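PDB 1R5B: eukaryotic peptide chain release factor GTP-binding subunit, which is a translation release factor of the elongation factor Tu-like family, with a P-loop G domain followed by two beta-rich domains. Local coordinates for residues A114-E119 with S255-L260; S124-P129 with S143-G148; E171-A176 with M212-V217; H183-I188 with D261-L266. All coordinates share one frame; numbering follows the deposited sequence.

Contact 1 of 4, residues A114-E119 with S255-L260; sequences AYFETE and SLLEYL
The ring of Phe-116 meets the two leucines of helix 256-262 that turn toward strand 115-117, Leu-257 and Leu-260, each from a different direction. Leu-260 CD2 lies at the ring edge, close to the ring plane, and stands 4.3 Å from Phe-116 CZ. Leu-257 comes in at a slant, its methyl CD2 settling 3.5 Å from Phe-116 CE1, the tightest point between the two segments. Around the same ring, Phe-123 of the adjoining strand stacks with it, and Ile-63 and Leu-64 of helix 56-66 add aliphatic contacts. Phe-116 holds CG between its backbone N and carbonyl carbon (chi1 65°), which points the ring toward helix 256-262.

Two residues on, Thr-118 continues the contact with its methyl, for CG2 rests 3.8 Å from Leu-257 O and also nears Leu-257 CB. Its hydroxyl has a different task, as OG1 is hydrogen-bonded to Asp-261 in the last turn of the helix.

The helix is closed at its beginning by a capping box: Glu-258 N donates to Ser-255 OG at 3.2 Å, and Ser-255 N returns a weak bond to Glu-258 OE1.

No hydrogen bond joins 114-119 to 255-260. An edge strand of the G-domain sheet is therefore joined to this part of the helix by buried apolar packing, while polar groups around it, such as the threonine hydroxyl, are satisfied by residues beyond the interface.

Contact 2 of 4, residues S124-P129 with S143-G148; sequences SLLDAP and SQADIG
Leu-126 reaches across to the backbone of Ser-143 to Ala-145 in the mixed, largely parallel sheet of this P-loop G domain. Strands 121-125 and 147-153 flank strand 42-50, and the contact is made between Leu-126, near the C-terminal end of strand 121-125, and residues leading into strand 147-153. Asp-127, Ala-128 and Pro-129, next in the chain, match the opening of the Asp-x-x-Gly sequence of G domains, and the stretch beyond them is disordered in the model, consistent with a mobile switch region.

Leu-126 supplies the larger share of the buried surface. Its CG stands anti to the carbonyl carbon (chi1 -50°), and from there one branch does the touching: CD1 lies 3.8 Å from Ser-143 C and 3.9 Å from Ala-145 N, so that the methyl rests on consecutive peptide groups more than on side chains. Ser-143 takes part through its main chain, in an exposed position at the margin. Ala-145 is buried and adds a single apolar touch, its CB 4.2 Å from Leu-126 CD1; the same alanine also packs against Val-47 of the intervening strand.

The segment entering strand 147-153 is tied to its surroundings by polar bonds, and one is internal. Asp-146 forms a salt bridge to Arg-268 and accepts from the backbone N of Asn-45. Gln-144 NE2 is hydrogen-bonded to Gln-179 O, and it also donates to Ala-145 O over 3.2 Å, lying in the carbonyl plane on a lone pair with an angle of 162° at the hydrogen.

Contact 3 of 4, residues E171-A176 with M212-V217; sequences EHAVLA and MFLRRV
Ala-173 and Leu-214 form the tight part of the packing between helix 169-178 and helix 200-218. The axes of the two short segments approach to 9.7 Å and cross at -62°. At this crossing Ala-173 CB points toward the other helix and meets Leu-214 CD2 at 3.4 Å, a close methyl-to-methyl contact. The leucine methyl packs directly on the short alanine side chain. Leu-214 places CG anti to its carbonyl carbon (chi1 -73°), which carries the branch toward the alanine. Val-217, one turn further along, adds its CG2 at 4.0 Å from Ala-173 CB.

Toward solvent the interface is looser. Val-174 is exposed, and its CG2 comes only to 4.1 Å from Val-217 O, brushing a carbonyl instead of interlocking with a side chain. The other methyl of Val-217, CG1, turns to residues of its own helix: it lies over one face of the Phe-213 ring, toward the rim, and also over the centre of the guanidinium of Arg-216. Phe-213 in turn meets Phe-163 edge-to-face.

These helices are successive crossovers of the parallel beta-alpha-beta fold, one on each side in sequence of strand 184-189. With no hydrogen bond or salt bridge between the two segments, their association rests on van der Waals packing, mostly of apolar side chains, concentrated on a buried alanine and fading into lighter touches at the surface.

Contact 4 of 4, residues H183-I188 with D261-L266; sequences HLVVVI and DSMTHL
His-183 and His-265 lie with their imidazoles nearly parallel, planes 21° apart, but slid so far past one another that the rings barely overlap and the centroids stand 5.2 Å apart. What fills the offset is the CB of each partner. His-183 CB sits over the centre of the His-265 ring, 3.5 Å from its centroid and 12° off the normal, a clear CH-pi contact. In return His-265 CB lies over one face of the His-183 ring, displaced toward the rim. Both residues hold CG anti to the backbone N, and this extended conformation places each ring with a face over the other residue's CB.

Met-263 enters beside this pair. Its chain bends at the thioether (chi3 122°), bringing CE within reach of two partners: it meets Val-185 CG2 tip to tip at 3.8 Å, and it approaches the His-183 ring obliquely, 3.8 Å from ND1. This imidazole nitrogen is buried by the contact and has no hydrogen-bonding partner in the model; the methyl of Met-263 packs beside it. No hydrogen bond spans the two segments; packing alone joins them.

Met-263 is the point where the chain leaves helix 256-262, and Leu-266 is the N-cap of the next helix, so the connection between the two helices lies against the start of strand 184-189. There Tyr-259 of the first helix touches both His-183 and Val-185, while Ile-147 of the neighbouring strand 147-153 packs against Met-263 and Leu-266.

How the contacts relate
All four contacts belong to the G domain and gather round its six-stranded sheet. Along the chain, contact 2 closes before contacts 3 and 4 open, 3 and 4 interleave, and contacts 2 and 3 lie within the span of contact 1. Contacts 1 and 4, centres about 11 Å apart, share helix 256-262 and alternate in sequence; the bond from Thr-118 OG1 to Asp-261 OD1 (2.6 Å) ties them. Contact 2, about 13 Å from contact 4 between centres, joins it through neighbouring strands 147-153 and 184-189. Contact 3, about 25 Å from contact 1 between centres, touches contact 4 through Ala-176 and Leu-184. Helix 256-262 is thus packed against strands that come much earlier in sequence.

Contact 1 of 4, residues A114-E119 with S255-L260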
loop_
_atom_site.group_PDB
_atom_site.type_symbol
_atom_site.label_atom_id
_atom_site.label_comp_id
_atom_site.label_asym_id
_atom_site.label_seq_id
_atom_site.Cartn_x
_atom_site.Cartn_y
_atom_site.Cartn_z
ATOM N N ALA A 114 -13.796 11.071 8.549
ATOM C CA ALA A 114 -12.559 11.849 8.479
ATOM C C ALA A 114 -11.449 11.056 7.811
ATOM O O ALA A 114 -11.325 9.865 8.040
ATOM C CB ALA A 114 -12.116 12.304 9.866
ATOM N N TYR A 115 -10.663 11.728 6.978
ATOM C CA TYR A 115 -9.483 11.138 6.365
ATOM C C TYR A 115 -8.382 12.187 6.174
ATOM O O TYR A 115 -8.637 13.385 6.248
ATOM C CB TYR A 115 -9.862 10.509 5.019
ATOM C CG TYR A 115 -10.218 11.511 3.929
ATOM C CD1 TYR A 115 -9.225 12.111 3.160
ATOM C CD2 TYR A 115 -11.549 11.848 3.660
ATOM C CE1 TYR A 115 -9.542 13.030 2.157
ATOM C CE2 TYR A 115 -11.878 12.769 2.653
ATOM C CZ TYR A 115 -10.868 13.356 1.909
ATOM O OH TYR A 115 -11.159 14.275 0.915
ATOM N N PHE A 116 -7.166 11.728 5.910
ATOM C CA PHE A 116 -6.061 12.616 5.582
ATOM C C PHE A 116 -5.149 11.998 4.530
ATOM O O PHE A 116 -5.205 10.806 4.286
ATOM C CB PHE A 116 -5.267 12.957 6.833
ATOM C CG PHE A 116 -4.570 11.784 7.461
ATOM C CD1 PHE A 116 -3.248 11.499 7.148
ATOM C CD2 PHE A 116 -5.225 10.980 8.372
ATOM C CE1 PHE A 116 -2.588 10.436 7.730
ATOM C CE2 PHE A 116 -4.572 9.903 8.959
ATOM C CZ PHE A 116 -3.246 9.632 8.634
ATOM N N GLU A 117 -4.299 12.809 3.911
ATOM C CA GLU A 117 -3.477 12.334 2.803
ATOM C C GLU A 117 -2.002 12.603 2.978
ATOM O O GLU A 117 -1.598 13.585 3.583
ATOM C CB GLU A 117 -3.919 12.958 1.478
ATOM C CG GLU A 117 -5.382 12.753 1.141
ATOM C CD GLU A 117 -5.675 12.994 -0.331
ATOM O OE1 GLU A 117 -4.814 13.574 -1.020
ATOM O OE2 GLU A 117 -6.761 12.601 -0.801
ATOM N N THR A 118 -1.221 11.680 2.442
ATOM C CA THR A 118 0.200 11.835 2.194
ATOM C C THR A 118 0.369 11.775 0.678
ATOM O O THR A 118 -0.628 11.725 -0.046
ATOM C CB THR A 118 0.952 10.680 2.855
ATOM O OG1 THR A 118 0.457 9.412 2.362
ATOM C CG2 THR A 118 0.686 10.670 4.362
ATOM N N GLU A 119 1.613 11.742 0.195
ATOM C CA GLU A 119 1.875 11.833 -1.243
ATOM C C GLU A 119 1.206 10.684 -1.995
ATOM O O GLU A 119 0.573 10.907 -3.019
ATOM C CB GLU A 119 3.383 11.856 -1.526
ATOM C CG GLU A 119 3.769 12.233 -2.955
ATOM C CD GLU A 119 5.233 11.945 -3.296
ATOM O OE1 GLU A 119 5.643 12.155 -4.467
ATOM O OE2 GLU A 119 5.987 11.514 -2.396
ATOM N N SER A 255 9.584 10.982 9.772
ATOM C CA SER A 255 8.414 11.487 10.478
ATOM C C SER A 255 7.298 10.457 10.421
ATOM O O SER A 255 7.325 9.553 9.597
ATOM C CB SER A 255 7.922 12.794 9.856
ATOM O OG SER A 255 7.292 12.558 8.616
ATOM N N LEU A 256 6.312 10.600 11.294
ATOM C CA LEU A 256 5.202 9.670 11.315
ATOM C C LEU A 256 4.589 9.535 9.928
ATOM O O LEU A 256 4.503 8.431 9.411
ATOM C CB LEU A 256 4.144 10.086 12.330
ATOM C CG LEU A 256 2.894 9.214 12.345
ATOM C CD1 LEU A 256 3.274 7.759 12.548
ATOM C CD2 LEU A 256 1.950 9.676 13.434
ATOM N N LEU A 257 4.184 10.651 9.328
ATOM C CA LEU A 257 3.499 10.603 8.037
ATOM C C LEU A 257 4.394 10.047 6.930
ATOM O O LEU A 257 3.917 9.391 6.018
ATOM C CB LEU A 257 2.961 11.975 7.632
ATOM C CG LEU A 257 1.789 12.508 8.478
ATOM C CD1 LEU A 257 1.330 13.815 7.904
ATOM C CD2 LEU A 257 0.630 11.548 8.543
ATOM N N GLU A 258 5.688 10.302 7.029
ATOM C CA GLU A 258 6.638 9.808 6.053
ATOM C C GLU A 258 6.696 8.281 6.113
ATOM O O GLU A 258 6.755 7.612 5.095
ATOM C CB GLU A 258 8.004 10.402 6.362
ATOM C CG GLU A 258 9.131 9.985 5.442
ATOM C CD GLU A 258 10.452 10.610 5.848
ATOM O OE1 GLU A 258 10.443 11.614 6.603
ATOM O OE2 GLU A 258 11.500 10.087 5.409
ATOM N N TYR A 259 6.691 7.746 7.322
ATOM C CA TYR A 259 6.667 6.311 7.547
ATOM C C TYR A 259 5.321 5.682 7.112
ATOM O O TYR A 259 5.306 4.627 6.481
ATOM C CB TYR A 259 6.942 6.006 9.025
ATOM C CG TYR A 259 6.888 4.546 9.296
ATOM C CD1 TYR A 259 7.968 3.725 8.969
ATOM C CD2 TYR A 259 5.742 3.959 9.816
ATOM C CE1 TYR A 259 7.916 2.362 9.182
ATOM C CE2 TYR A 259 5.682 2.583 10.023
ATOM C CZ TYR A 259 6.764 1.801 9.699
ATOM O OH TYR A 259 6.716 0.456 9.901
ATOM N N LEU A 260 4.210 6.319 7.470
ATOM C CA LEU A 260 2.875 5.851 7.083
ATOM C C LEU A 260 2.728 5.790 5.551
ATOM O O LEU A 260 2.051 4.918 5.014
ATOM C CB LEU A 260 1.804 6.780 7.648
ATOM C CG LEU A 260 0.964 6.387 8.877
ATOM C CD1 LEU A 260 1.679 5.449 9.803
ATOM C CD2 LEU A 260 0.488 7.656 9.616
#

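Contact 2 of 4, residues S124-P129 with S143-G148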
loop_
_atom_site.group_PDB
_atom_site.type_symbol
_atom_site.label_atom_id
_atom_site.label_comp_id
_atom_site.label_asym_id
_atom_site.label_seq_id
_atom_site.Cartn_x
_atom_site.Cartn_y
_atom_site.Cartn_z
ATOM N N SER A 124 -8.193 6.718 5.824
ATOM C CA SER A 124 -9.475 6.852 6.490
ATOM C C SER A 124 -9.327 6.501 7.974
ATOM O O SER A 124 -8.883 5.406 8.310
ATOM C CB SER A 124 -10.488 5.938 5.799
ATOM O OG SER A 124 -11.673 5.821 6.551
ATOM N N LEU A 125 -9.687 7.429 8.861
ATOM C CA LEU A 125 -9.571 7.187 10.310
ATOM C C LEU A 125 -10.761 6.407 10.857
ATOM O O LEU A 125 -11.875 6.897 10.825
ATOM C CB LEU A 125 -9.457 8.501 11.081
ATOM C CG LEU A 125 -8.196 9.346 10.872
ATOM C CD1 LEU A 125 -8.534 10.814 10.976
ATOM C CD2 LEU A 125 -7.126 9.005 11.883
ATOM N N LEU A 126 -10.514 5.196 11.358
ATOM C CA LEU A 126 -11.555 4.369 11.973
ATOM C C LEU A 126 -11.737 4.704 13.458
ATOM O O LEU A 126 -10.879 5.340 14.073
ATOM C CB LEU A 126 -11.203 2.878 11.840
ATOM C CG LEU A 126 -10.802 2.287 10.479
ATOM C CD1 LEU A 126 -10.811 0.771 10.530
ATOM C CD2 LEU A 126 -11.703 2.763 9.360
ATOM N N ASP A 127 -12.846 4.251 14.037
ATOM C CA ASP A 127 -13.100 4.410 15.477
ATOM C C ASP A 127 -12.484 3.267 16.280
ATOM O O ASP A 127 -12.608 2.102 15.900
ATOM C CB ASP A 127 -14.604 4.499 15.747
ATOM C CG ASP A 127 -15.260 5.648 14.992
ATOM O OD1 ASP A 127 -14.579 6.679 14.787
ATOM O OD2 ASP A 127 -16.435 5.604 14.544
ATOM N N ALA A 128 -11.868 3.614 17.416
ATOM C CA ALA A 128 -10.920 2.739 18.134
ATOM C C ALA A 128 -11.402 1.356 18.609
ATOM O O ALA A 128 -10.710 0.363 18.350
ATOM C CB ALA A 128 -10.270 3.506 19.310
ATOM N N PRO A 129 -12.539 1.261 19.308
ATOM C CA PRO A 129 -12.981 -0.042 19.845
ATOM C C PRO A 129 -13.545 -0.975 18.767
ATOM O O PRO A 129 -14.279 -0.516 17.881
ATOM C CB PRO A 129 -14.069 0.339 20.855
ATOM C CG PRO A 129 -14.643 1.625 20.316
ATOM C CD PRO A 129 -13.496 2.339 19.631
ATOM N N SER A 143 -14.141 -1.987 7.931
ATOM C CA SER A 143 -13.811 -1.620 9.317
ATOM C C SER A 143 -12.666 -2.498 9.869
ATOM O O SER A 143 -12.528 -2.650 11.098
ATOM C CB SER A 143 -15.045 -1.746 10.224
ATOM O OG SER A 143 -16.142 -0.987 9.747
ATOM N N GLN A 144 -11.871 -3.087 8.966
ATOM C CA GLN A 144 -10.620 -3.753 9.333
ATOM C C GLN A 144 -9.507 -2.760 9.064
ATOM O O GLN A 144 -9.366 -2.237 7.964
ATOM C CB GLN A 144 -10.423 -5.044 8.533
ATOM C CG GLN A 144 -9.116 -5.811 8.780
ATOM C CD GLN A 144 -8.841 -6.130 10.258
ATOM O OE1 GLN A 144 -9.626 -6.854 10.896
ATOM N NE2 GLN A 144 -7.713 -5.614 10.797
ATOM N N ALA A 145 -8.732 -2.474 10.089
ATOM C CA ALA A 145 -7.635 -1.521 9.979
ATOM C C ALA A 145 -6.466 -2.101 9.184
ATOM O O ALA A 145 -6.201 -3.281 9.253
ATOM C CB ALA A 145 -7.167 -1.121 11.362
ATOM N N ASP A 146 -5.795 -1.256 8.416
ATOM C CA ASP A 146 -4.521 -1.605 7.802
ATOM C C ASP A 146 -3.366 -1.297 8.735
ATOM O O ASP A 146 -2.363 -2.000 8.728
ATOM C CB ASP A 146 -4.305 -0.830 6.508
ATOM C CG ASP A 146 -5.280 -1.220 5.425
ATOM O OD1 ASP A 146 -5.364 -2.412 5.086
ATOM O OD2 ASP A 146 -6.014 -0.399 4.861
ATOM N N ILE A 147 -3.509 -0.238 9.519
ATOM C CA ILE A 147 -2.445 0.272 10.367
ATOM C C ILE A 147 -3.021 0.592 11.742
ATOM O O ILE A 147 -4.069 1.205 11.841
ATOM C CB ILE A 147 -1.853 1.557 9.768
ATOM C CG1 ILE A 147 -1.225 1.308 8.389
ATOM C CG2 ILE A 147 -0.817 2.158 10.706
ATOM C CD1 ILE A 147 -1.059 2.595 7.561
ATOM N N GLY A 148 -2.347 0.160 12.792
ATOM C CA GLY A 148 -2.713 0.479 14.158
ATOM C C GLY A 148 -1.603 1.320 14.741
ATOM O O GLY A 148 -0.437 0.963 14.616
#

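Contact 3 of 4, residues E171-A176 with M212-V217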
loop_
_atom_site.group_PDB
_atom_site.type_symbol
_atom_site.label_atom_id
_atom_site.label_comp_id
_atom_site.label_asym_id
_atom_site.label_seq_id
_atom_site.Cartn_x
_atom_site.Cartn_y
_atom_site.Cartn_z
ATOM N N GLU A 171 -4.562 -3.309 28.252
ATOM C CA GLU A 171 -5.814 -3.382 27.519
ATOM C C GLU A 171 -5.674 -2.786 26.107
ATOM O O GLU A 171 -6.275 -3.287 25.160
ATOM C CB GLU A 171 -6.911 -2.688 28.323
ATOM C CG GLU A 171 -8.188 -2.379 27.557
ATOM C CD GLU A 171 -9.248 -1.761 28.454
ATOM O OE1 GLU A 171 -9.672 -2.449 29.420
ATOM O OE2 GLU A 171 -9.638 -0.590 28.197
ATOM N N HIS A 172 -4.848 -1.754 25.967
ATOM C CA HIS A 172 -4.621 -1.138 24.668
ATOM C C HIS A 172 -3.862 -2.048 23.718
ATOM O O HIS A 172 -4.182 -2.099 22.530
ATOM C CB HIS A 172 -3.891 0.189 24.826
ATOM C CG HIS A 172 -4.744 1.263 25.420
ATOM N ND1 HIS A 172 -4.249 2.495 25.789
ATOM C CD2 HIS A 172 -6.062 1.280 25.726
ATOM C CE1 HIS A 172 -5.226 3.224 26.290
ATOM N NE2 HIS A 172 -6.334 2.509 26.267
ATOM N N ALA A 173 -2.864 -2.763 24.224
ATOM C CA ALA A 173 -2.122 -3.702 23.388
ATOM C C ALA A 173 -3.000 -4.903 23.033
ATOM O O ALA A 173 -2.975 -5.377 21.896
ATOM C CB ALA A 173 -0.851 -4.155 24.080
ATOM N N VAL A 174 -3.783 -5.382 23.992
ATOM C CA VAL A 174 -4.752 -6.441 23.713
ATOM C C VAL A 174 -5.767 -5.976 22.648
ATOM O O VAL A 174 -6.180 -6.758 21.784
ATOM C CB VAL A 174 -5.481 -6.874 24.987
ATOM C CG1 VAL A 174 -6.703 -7.743 24.669
ATOM C CG2 VAL A 174 -4.512 -7.621 25.908
ATOM N N LEU A 175 -6.132 -4.699 22.690
ATOM C CA LEU A 175 -7.054 -4.144 21.713
ATOM C C LEU A 175 -6.437 -4.155 20.320
ATOM O O LEU A 175 -7.100 -4.521 19.364
ATOM C CB LEU A 175 -7.474 -2.728 22.107
ATOM C CG LEU A 175 -8.607 -2.094 21.299
ATOM C CD1 LEU A 175 -9.879 -2.914 21.408
ATOM C CD2 LEU A 175 -8.844 -0.660 21.777
ATOM N N ALA A 176 -5.167 -3.779 20.204
ATOM C CA ALA A 176 -4.505 -3.769 18.910
ATOM C C ALA A 176 -4.451 -5.176 18.301
ATOM O O ALA A 176 -4.665 -5.349 17.104
ATOM C CB ALA A 176 -3.114 -3.202 19.031
ATOM N N MET A 212 9.490 -4.755 26.199
ATOM C CA MET A 212 9.312 -5.866 27.133
ATOM C C MET A 212 7.822 -6.116 27.434
ATOM O O MET A 212 7.363 -7.251 27.410
ATOM C CB MET A 212 10.096 -5.611 28.414
ATOM C CG MET A 212 11.609 -5.594 28.203
ATOM S SD MET A 212 12.261 -7.104 27.433
ATOM C CE MET A 212 12.705 -7.985 28.853
ATOM N N PHE A 213 7.064 -5.048 27.644
ATOM C CA PHE A 213 5.689 -5.161 28.110
ATOM C C PHE A 213 4.763 -5.685 27.015
ATOM O O PHE A 213 3.915 -6.523 27.277
ATOM C CB PHE A 213 5.227 -3.801 28.652
ATOM C CG PHE A 213 3.799 -3.762 29.133
ATOM C CD1 PHE A 213 3.495 -4.028 30.448
ATOM C CD2 PHE A 213 2.769 -3.403 28.270
ATOM C CE1 PHE A 213 2.183 -3.969 30.903
ATOM C CE2 PHE A 213 1.462 -3.345 28.715
ATOM C CZ PHE A 213 1.171 -3.631 30.035
ATOM N N LEU A 214 4.946 -5.194 25.792
ATOM C CA LEU A 214 4.076 -5.544 24.668
ATOM C C LEU A 214 4.245 -7.004 24.271
ATOM O O LEU A 214 3.282 -7.679 23.922
ATOM C CB LEU A 214 4.357 -4.648 23.467
ATOM C CG LEU A 214 3.845 -3.211 23.597
ATOM C CD1 LEU A 214 4.360 -2.376 22.425
ATOM C CD2 LEU A 214 2.323 -3.153 23.651
ATOM N N ARG A 215 5.478 -7.489 24.337
ATOM C CA ARG A 215 5.743 -8.913 24.191
ATOM C C ARG A 215 5.052 -9.712 25.305
ATOM O O ARG A 215 4.411 -10.722 25.041
ATOM C CB ARG A 215 7.257 -9.183 24.198
ATOM C CG ARG A 215 7.651 -10.673 24.093
ATOM C CD ARG A 215 7.168 -11.365 22.817
ATOM N NE ARG A 215 7.435 -12.807 22.851
ATOM C CZ ARG A 215 7.150 -13.661 21.860
ATOM N NH1 ARG A 215 6.566 -13.244 20.749
ATOM N NH2 ARG A 215 7.442 -14.947 21.990
ATOM N N ARG A 216 5.173 -9.267 26.545
ATOM C CA ARG A 216 4.612 -10.033 27.646
ATOM C C ARG A 216 3.098 -10.152 27.548
ATOM O O ARG A 216 2.548 -11.237 27.690
ATOM C CB ARG A 216 4.994 -9.430 28.997
ATOM C CG ARG A 216 4.479 -10.237 30.171
ATOM C CD ARG A 216 5.032 -9.817 31.524
ATOM N NE ARG A 216 4.057 -9.013 32.251
ATOM C CZ ARG A 216 4.093 -7.689 32.378
ATOM N NH1 ARG A 216 5.082 -6.965 31.846
ATOM N NH2 ARG A 216 3.134 -7.075 33.061
ATOM N N VAL A 217 2.423 -9.037 27.317
ATOM C CA VAL A 217 0.974 -9.014 27.444
ATOM C C VAL A 217 0.279 -9.325 26.125
ATOM O O VAL A 217 -0.898 -9.648 26.118
ATOM C CB VAL A 217 0.471 -7.675 28.012
ATOM C CG1 VAL A 217 1.247 -7.308 29.275
ATOM C CG2 VAL A 217 0.558 -6.551 26.975
#

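Contact 4 of 4, residues H183-I188 with D261-L266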
loop_
_atom_site.group_PDB
_atom_site.type_symbol
_atom_site.label_atom_id
_atom_site.label_comp_id
_atom_site.label_asym_id
_atom_site.label_seq_id
_atom_site.Cartn_x
_atom_site.Cartn_y
_atom_site.Cartn_z
ATOM N N HIS A 183 1.471 -5.649 13.047
ATOM C CA HIS A 183 2.625 -4.774 12.948
ATOM C C HIS A 183 2.193 -3.444 13.544
ATOM O O HIS A 183 1.495 -2.660 12.914
ATOM C CB HIS A 183 3.043 -4.624 11.494
ATOM C CG HIS A 183 4.219 -3.730 11.298
ATOM N ND1 HIS A 183 4.113 -2.360 11.310
ATOM C CD2 HIS A 183 5.524 -4.005 11.073
ATOM C CE1 HIS A 183 5.303 -1.828 11.096
ATOM N NE2 HIS A 183 6.176 -2.805 10.946
ATOM N N LEU A 184 2.583 -3.223 14.785
ATOM C CA LEU A 184 2.105 -2.099 15.552
ATOM C C LEU A 184 3.045 -0.917 15.372
ATOM O O LEU A 184 4.247 -1.052 15.539
ATOM C CB LEU A 184 2.045 -2.508 17.018
ATOM C CG LEU A 184 1.341 -1.586 17.993
ATOM C CD1 LEU A 184 -0.101 -1.407 17.598
ATOM C CD2 LEU A 184 1.421 -2.187 19.381
ATOM N N VAL A 185 2.489 0.227 15.016
ATOM C CA VAL A 185 3.216 1.489 15.066
ATOM C C VAL A 185 2.965 2.128 16.440
ATOM O O VAL A 185 1.820 2.359 16.816
ATOM C CB VAL A 185 2.765 2.444 13.953
ATOM C CG1 VAL A 185 3.519 3.748 14.035
ATOM C CG2 VAL A 185 2.969 1.797 12.583
ATOM N N VAL A 186 4.037 2.389 17.179
ATOM C CA VAL A 186 3.957 2.922 18.525
ATOM C C VAL A 186 4.563 4.318 18.494
ATOM O O VAL A 186 5.760 4.481 18.239
ATOM C CB VAL A 186 4.738 2.047 19.525
ATOM C CG1 VAL A 186 4.800 2.720 20.905
ATOM C CG2 VAL A 186 4.120 0.697 19.637
ATOM N N VAL A 187 3.731 5.315 18.743
ATOM C CA VAL A 187 4.142 6.708 18.704
ATOM C C VAL A 187 4.387 7.206 20.144
ATOM O O VAL A 187 3.487 7.210 20.980
ATOM C CB VAL A 187 3.078 7.523 17.934
ATOM C CG1 VAL A 187 3.080 8.942 18.307
ATOM C CG2 VAL A 187 3.325 7.388 16.419
ATOM N N ILE A 188 5.631 7.560 20.441
ATOM C CA ILE A 188 5.985 8.097 21.738
ATOM C C ILE A 188 5.742 9.616 21.673
ATOM O O ILE A 188 6.531 10.348 21.069
ATOM C CB ILE A 188 7.471 7.794 22.086
ATOM C CG1 ILE A 188 7.792 6.291 22.017
ATOM C CG2 ILE A 188 7.820 8.348 23.469
ATOM C CD1 ILE A 188 7.018 5.443 22.937
ATOM N N ASP A 261 3.399 6.707 4.859
ATOM C CA ASP A 261 3.296 6.804 3.418
ATOM C C ASP A 261 3.915 5.625 2.673
ATOM O O ASP A 261 3.334 5.138 1.725
ATOM C CB ASP A 261 3.931 8.110 2.928
ATOM C CG ASP A 261 3.681 8.349 1.460
ATOM O OD1 ASP A 261 2.513 8.540 1.087
ATOM O OD2 ASP A 261 4.586 8.355 0.603
ATOM N N SER A 262 5.095 5.189 3.087
ATOM C CA SER A 262 5.835 4.146 2.361
ATOM C C SER A 262 5.809 2.772 3.063
ATOM O O SER A 262 6.340 1.803 2.541
ATOM C CB SER A 262 7.283 4.597 2.150
ATOM O OG SER A 262 7.880 4.918 3.392
ATOM N N MET A 263 5.202 2.731 4.249
ATOM C CA MET A 263 4.874 1.507 4.990
ATOM C C MET A 263 4.357 0.420 4.075
ATOM O O MET A 263 3.449 0.614 3.297
ATOM C CB MET A 263 3.692 1.788 5.925
ATOM C CG MET A 263 3.980 1.671 7.312
ATOM S SD MET A 263 2.506 1.881 8.251
ATOM C CE MET A 263 2.620 0.304 9.062
ATOM N N THR A 264 4.839 -0.762 4.295
ATOM C CA THR A 264 4.549 -1.865 3.429
ATOM C C THR A 264 3.550 -2.853 4.078
ATOM O O THR A 264 2.738 -3.461 3.391
ATOM C CB THR A 264 5.896 -2.473 3.100
ATOM O OG1 THR A 264 5.959 -2.732 1.710
ATOM C CG2 THR A 264 6.125 -3.747 3.777
ATOM N N HIS A 265 3.583 -2.974 5.397
ATOM C CA HIS A 265 2.699 -3.899 6.095
ATOM C C HIS A 265 1.328 -3.266 6.338
ATOM O O HIS A 265 1.147 -2.588 7.323
ATOM C CB HIS A 265 3.342 -4.302 7.414
ATOM C CG HIS A 265 2.733 -5.504 8.054
ATOM N ND1 HIS A 265 1.449 -5.516 8.559
ATOM C CD2 HIS A 265 3.248 -6.728 8.300
ATOM C CE1 HIS A 265 1.204 -6.706 9.086
ATOM N NE2 HIS A 265 2.278 -7.458 8.938
ATOM N N LEU A 266 0.395 -3.460 5.402
ATOM C CA LEU A 266 -1.004 -3.078 5.577
ATOM C C LEU A 266 -1.851 -4.358 5.742
ATOM O O LEU A 266 -1.907 -5.195 4.839
ATOM C CB LEU A 266 -1.492 -2.270 4.366
ATOM C CG LEU A 266 -0.680 -1.046 3.914
ATOM C CD1 LEU A 266 -1.381 -0.316 2.807
ATOM C CD2 LEU A 266 -0.441 -0.106 5.007
#